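Local coordinates for McyG protein (Microcystis aeruginosa PCC 7806, PDB 4R0M) that binds phenylalanyl-adenylate in its adenylation domain and probably activates such acids for transfer to its carrier domain in microcystin synthesis, at residues Gly33-Arg38 and Glu43-Tyr48. Sequence-based numbering, arbitrary orientation.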
ATOM      1  N   GLY A  33     -11.380 -20.383   4.664  1.00 40.15           N
ATOM      2  CA  GLY A  33     -12.087 -19.135   4.397  1.00 37.39           C
ATOM      3  C   GLY A  33     -11.423 -17.938   5.049  1.00 36.04           C
ATOM      4  O   GLY A  33     -10.208 -17.923   5.268  1.00 35.40           O
ATOM      5  N   ILE A  34     -12.236 -16.936   5.369  1.00 34.27           N
ATOM      6  CA  ILE A  34     -11.738 -15.690   5.928  1.00 32.84           C
ATOM      7  C   ILE A  34     -11.988 -15.609   7.431  1.00 32.25           C
ATOM      8  O   ILE A  34     -13.115 -15.798   7.898  1.00 31.68           O
ATOM      9  CB  ILE A  34     -12.349 -14.461   5.218  1.00 32.88           C
ATOM     10  CG1 ILE A  34     -12.191 -14.596   3.700  1.00 32.64           C
ATOM     11  CG2 ILE A  34     -11.698 -13.175   5.716  1.00 32.35           C
ATOM     12  CD1 ILE A  34     -13.060 -13.659   2.898  1.00 32.76           C
ATOM     13  N   THR A  35     -10.917 -15.345   8.172  1.00 31.78           N
ATOM     14  CA  THR A  35     -10.995 -15.037   9.593  1.00 32.01           C
ATOM     15  C   THR A  35     -10.847 -13.528   9.774  1.00 31.99           C
ATOM     16  O   THR A  35      -9.806 -12.954   9.441  1.00 31.52           O
ATOM     17  CB  THR A  35      -9.897 -15.771  10.391  1.00 31.93           C
ATOM     18  OG1 THR A  35      -9.996 -17.181  10.155  1.00 32.11           O
ATOM     19  CG2 THR A  35     -10.034 -15.499  11.888  1.00 32.11           C
ATOM     20  N   TYR A  36     -11.901 -12.892  10.278  1.00 32.46           N
ATOM     21  CA  TYR A  36     -11.877 -11.463  10.571  1.00 33.15           C
ATOM     22  C   TYR A  36     -11.539 -11.233  12.035  1.00 34.28           C
ATOM     23  O   TYR A  36     -12.245 -11.721  12.925  1.00 34.30           O
ATOM     24  CB  TYR A  36     -13.232 -10.818  10.278  1.00 32.41           C
ATOM     25  CG  TYR A  36     -13.748 -10.993   8.870  1.00 32.48           C
ATOM     26  CD1 TYR A  36     -13.326 -10.154   7.840  1.00 31.94           C
ATOM     27  CD2 TYR A  36     -14.690 -11.980   8.573  1.00 32.21           C
ATOM     28  CE1 TYR A  36     -13.814 -10.302   6.550  1.00 31.86           C
ATOM     29  CE2 TYR A  36     -15.183 -12.139   7.286  1.00 32.04           C
ATOM     30  CZ  TYR A  36     -14.743 -11.298   6.279  1.00 32.01           C
ATOM     31  OH  TYR A  36     -15.234 -11.455   5.002  1.00 31.74           O
ATOM     32  N   ILE A  37     -10.459 -10.498  12.283  1.00 35.57           N
ATOM     33  CA  ILE A  37     -10.151 -10.032  13.633  1.00 36.96           C
ATOM     34  C   ILE A  37     -10.858  -8.695  13.835  1.00 37.80           C
ATOM     35  O   ILE A  37     -10.714  -7.782  13.025  1.00 37.73           O
ATOM     36  CB  ILE A  37      -8.630  -9.872  13.872  1.00 36.79           C
ATOM     37  CG1 ILE A  37      -7.856 -11.125  13.428  1.00 37.29           C
ATOM     38  CG2 ILE A  37      -8.338  -9.519  15.328  1.00 36.43           C
ATOM     39  CD1 ILE A  37      -8.187 -12.403  14.173  1.00 37.46           C
ATOM     40  N   ARG A  38     -11.641  -8.593  14.903  1.00 39.89           N
ATOM     41  CA  ARG A  38     -12.323  -7.346  15.231  1.00 42.42           C
ATOM     42  C   ARG A  38     -11.424  -6.449  16.081  1.00 43.28           C
ATOM     43  O   ARG A  38     -10.362  -6.884  16.532  1.00 42.81           O
ATOM     44  CB  ARG A  38     -13.650  -7.633  15.941  1.00 44.28           C
ATOM     45  CG  ARG A  38     -14.769  -8.014  14.988  1.00 45.70           C
ATOM     46  CD  ARG A  38     -16.021  -8.489  15.708  1.00 47.71           C
ATOM     47  NE  ARG A  38     -15.859  -9.829  16.271  1.00 49.35           N
ATOM     48  CZ  ARG A  38     -16.784 -10.785  16.226  1.00 49.66           C
ATOM     49  NH1 ARG A  38     -17.946 -10.572  15.623  1.00 49.89           N
ATOM     50  NH2 ARG A  38     -16.539 -11.968  16.771  1.00 50.44           N
ATOM     51  N   GLU A  43     -12.753 -12.919  17.234  1.00 40.83           N
ATOM     52  CA  GLU A  43     -12.616 -13.471  15.887  1.00 40.78           C
ATOM     53  C   GLU A  43     -13.939 -13.950  15.303  1.00 40.81           C
ATOM     54  O   GLU A  43     -14.858 -14.326  16.032  1.00 41.19           O
ATOM     55  CB  GLU A  43     -11.587 -14.604  15.874  1.00 40.50           C
ATOM     56  CG  GLU A  43     -10.274 -14.238  16.548  1.00 40.81           C
ATOM     57  CD  GLU A  43      -9.163 -15.231  16.281  1.00 41.90           C
ATOM     58  OE1 GLU A  43      -9.452 -16.357  15.818  1.00 42.64           O
ATOM     59  OE2 GLU A  43      -7.993 -14.879  16.541  1.00 42.07           O
ATOM     60  N   TYR A  44     -14.020 -13.924  13.976  1.00 40.51           N
ATOM     61  CA  TYR A  44     -15.206 -14.357  13.252  1.00 40.43           C
ATOM     62  C   TYR A  44     -14.779 -15.061  11.964  1.00 39.09           C
ATOM     63  O   TYR A  44     -14.138 -14.459  11.097  1.00 38.79           O
ATOM     64  CB  TYR A  44     -16.119 -13.158  12.966  1.00 42.19           C
ATOM     65  CG  TYR A  44     -17.297 -13.440  12.058  1.00 44.48           C
ATOM     66  CD1 TYR A  44     -18.183 -14.489  12.325  1.00 45.57           C
ATOM     67  CD2 TYR A  44     -17.539 -12.641  10.939  1.00 45.83           C
ATOM     68  CE1 TYR A  44     -19.263 -14.744  11.492  1.00 46.74           C
ATOM     69  CE2 TYR A  44     -18.618 -12.886  10.102  1.00 46.97           C
ATOM     70  CZ  TYR A  44     -19.477 -13.937  10.382  1.00 47.57           C
ATOM     71  OH  TYR A  44     -20.549 -14.179   9.553  1.00 48.54           O
ATOM     72  N   PHE A  45     -15.118 -16.344  11.861  1.00 36.73           N
ATOM     73  CA  PHE A  45     -14.759 -17.140  10.690  1.00 35.27           C
ATOM     74  C   PHE A  45     -15.894 -17.180   9.674  1.00 33.86           C
ATOM     75  O   PHE A  45     -17.051 -17.409  10.024  1.00 33.47           O
ATOM     76  CB  PHE A  45     -14.338 -18.560  11.093  1.00 34.59           C
ATOM     77  CG  PHE A  45     -14.000 -19.456   9.928  1.00 34.85           C
ATOM     78  CD1 PHE A  45     -12.826 -19.267   9.197  1.00 34.67           C
ATOM     79  CD2 PHE A  45     -14.849 -20.503   9.568  1.00 34.33           C
ATOM     80  CE1 PHE A  45     -12.515 -20.094   8.126  1.00 34.67           C
ATOM     81  CE2 PHE A  45     -14.540 -21.334   8.501  1.00 34.25           C
ATOM     82  CZ  PHE A  45     -13.372 -21.129   7.777  1.00 34.46           C
ATOM     83  N   GLN A  46     -15.541 -16.931   8.417  1.00 32.89           N
ATOM     84  CA  GLN A  46     -16.465 -17.025   7.298  1.00 31.74           C
ATOM     85  C   GLN A  46     -15.806 -17.887   6.229  1.00 30.87           C
ATOM     86  O   GLN A  46     -14.859 -17.453   5.571  1.00 30.87           O
ATOM     87  CB  GLN A  46     -16.791 -15.630   6.751  1.00 32.12           C
ATOM     88  CG  GLN A  46     -17.871 -15.602   5.677  1.00 32.40           C
ATOM     89  CD  GLN A  46     -18.130 -14.211   5.120  1.00 32.43           C
ATOM     90  OE1 GLN A  46     -17.200 -13.434   4.879  1.00 32.69           O
ATOM     91  NE2 GLN A  46     -19.403 -13.893   4.895  1.00 31.50           N
ATOM     92  N   SER A  47     -16.299 -19.115   6.074  1.00 30.21           N
ATOM     93  CA  SER A  47     -15.790 -20.032   5.049  1.00 29.48           C
ATOM     94  C   SER A  47     -16.053 -19.468   3.656  1.00 28.49           C
ATOM     95  O   SER A  47     -16.941 -18.632   3.478  1.00 27.81           O
ATOM     96  CB  SER A  47     -16.424 -21.420   5.191  1.00 29.15           C
ATOM     97  OG  SER A  47     -17.764 -21.431   4.721  1.00 28.42           O
ATOM     98  N   TYR A  48     -15.282 -19.928   2.674  1.00 28.65           N
ATOM     99  CA  TYR A  48     -15.442 -19.465   1.295  1.00 29.48           C
ATOM    100  C   TYR A  48     -16.845 -19.721   0.745  1.00 30.15           C
ATOM    101  O   TYR A  48     -17.340 -18.954  -0.085  1.00 30.31           O
ATOM    102  CB  TYR A  48     -14.376 -20.072   0.387  1.00 29.32           C
ATOM    103  CG  TYR A  48     -12.996 -19.501   0.612  1.00 29.10           C
ATOM    104  CD1 TYR A  48     -12.770 -18.124   0.546  1.00 29.27           C
ATOM    105  CD2 TYR A  48     -11.913 -20.332   0.879  1.00 28.99           C
ATOM    106  CE1 TYR A  48     -11.508 -17.593   0.751  1.00 29.23           C
ATOM    107  CE2 TYR A  48     -10.643 -19.812   1.083  1.00 29.33           C
ATOM    108  CZ  TYR A  48     -10.447 -18.442   1.018  1.00 29.58           C
ATOM    109  OH  TYR A  48      -9.190 -17.912   1.218  1.00 29.78           O
TER
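Strands 33-37 and 43-47 form an antiparallel β-hairpin, in which I34 with Q46 and Y36 with Y44 are the hydrogen-bonded pairs; the bond from I34 N to Q46 O measures 2.7 Å. On the face that carries I34, Y36, Y44 and Q46, the phenol of Y36 reaches diagonally over to Q46. Its OH donates to Q46 OE1 at 2.8 Å, nearly in line with the amide C=O, and OE1 lies near the plane of the ring at its edge. Q46 can meet it because its chain is extended, CG anti to the backbone N (chi1 -173°), while its NE2 is held by D54 of helix 48-64. One face of the Y36 ring rests on I34 CG2, and its CD2 lies 3.8 Å from Y44 CD2. A phenylalanine at Y36 would probably leave Q46 OE1 without its hydroxyl donor, the amide then relying on the NE2 bond to D54. On the face shared by T35, I37, E43 and F45, I37 CD1 lies alongside the E43 carboxylate, 3.4 Å from OE2, which forms a salt bridge with K265 and a hydrogen bond with H266. G33 CA sits over the centre of the Y48 ring, a CH-π contact of 3.6 Å to the centroid. The hairpin forms one margin of the large mixed sheet of the AMP-binding domain: 43-47 is outermost, 33-37 pairs in parallel with strand 243-246, helix 80-93 packs on I34 and Y36, and S47 is the N-cap of helix 48-64, its OG hydrogen-bonded to D50.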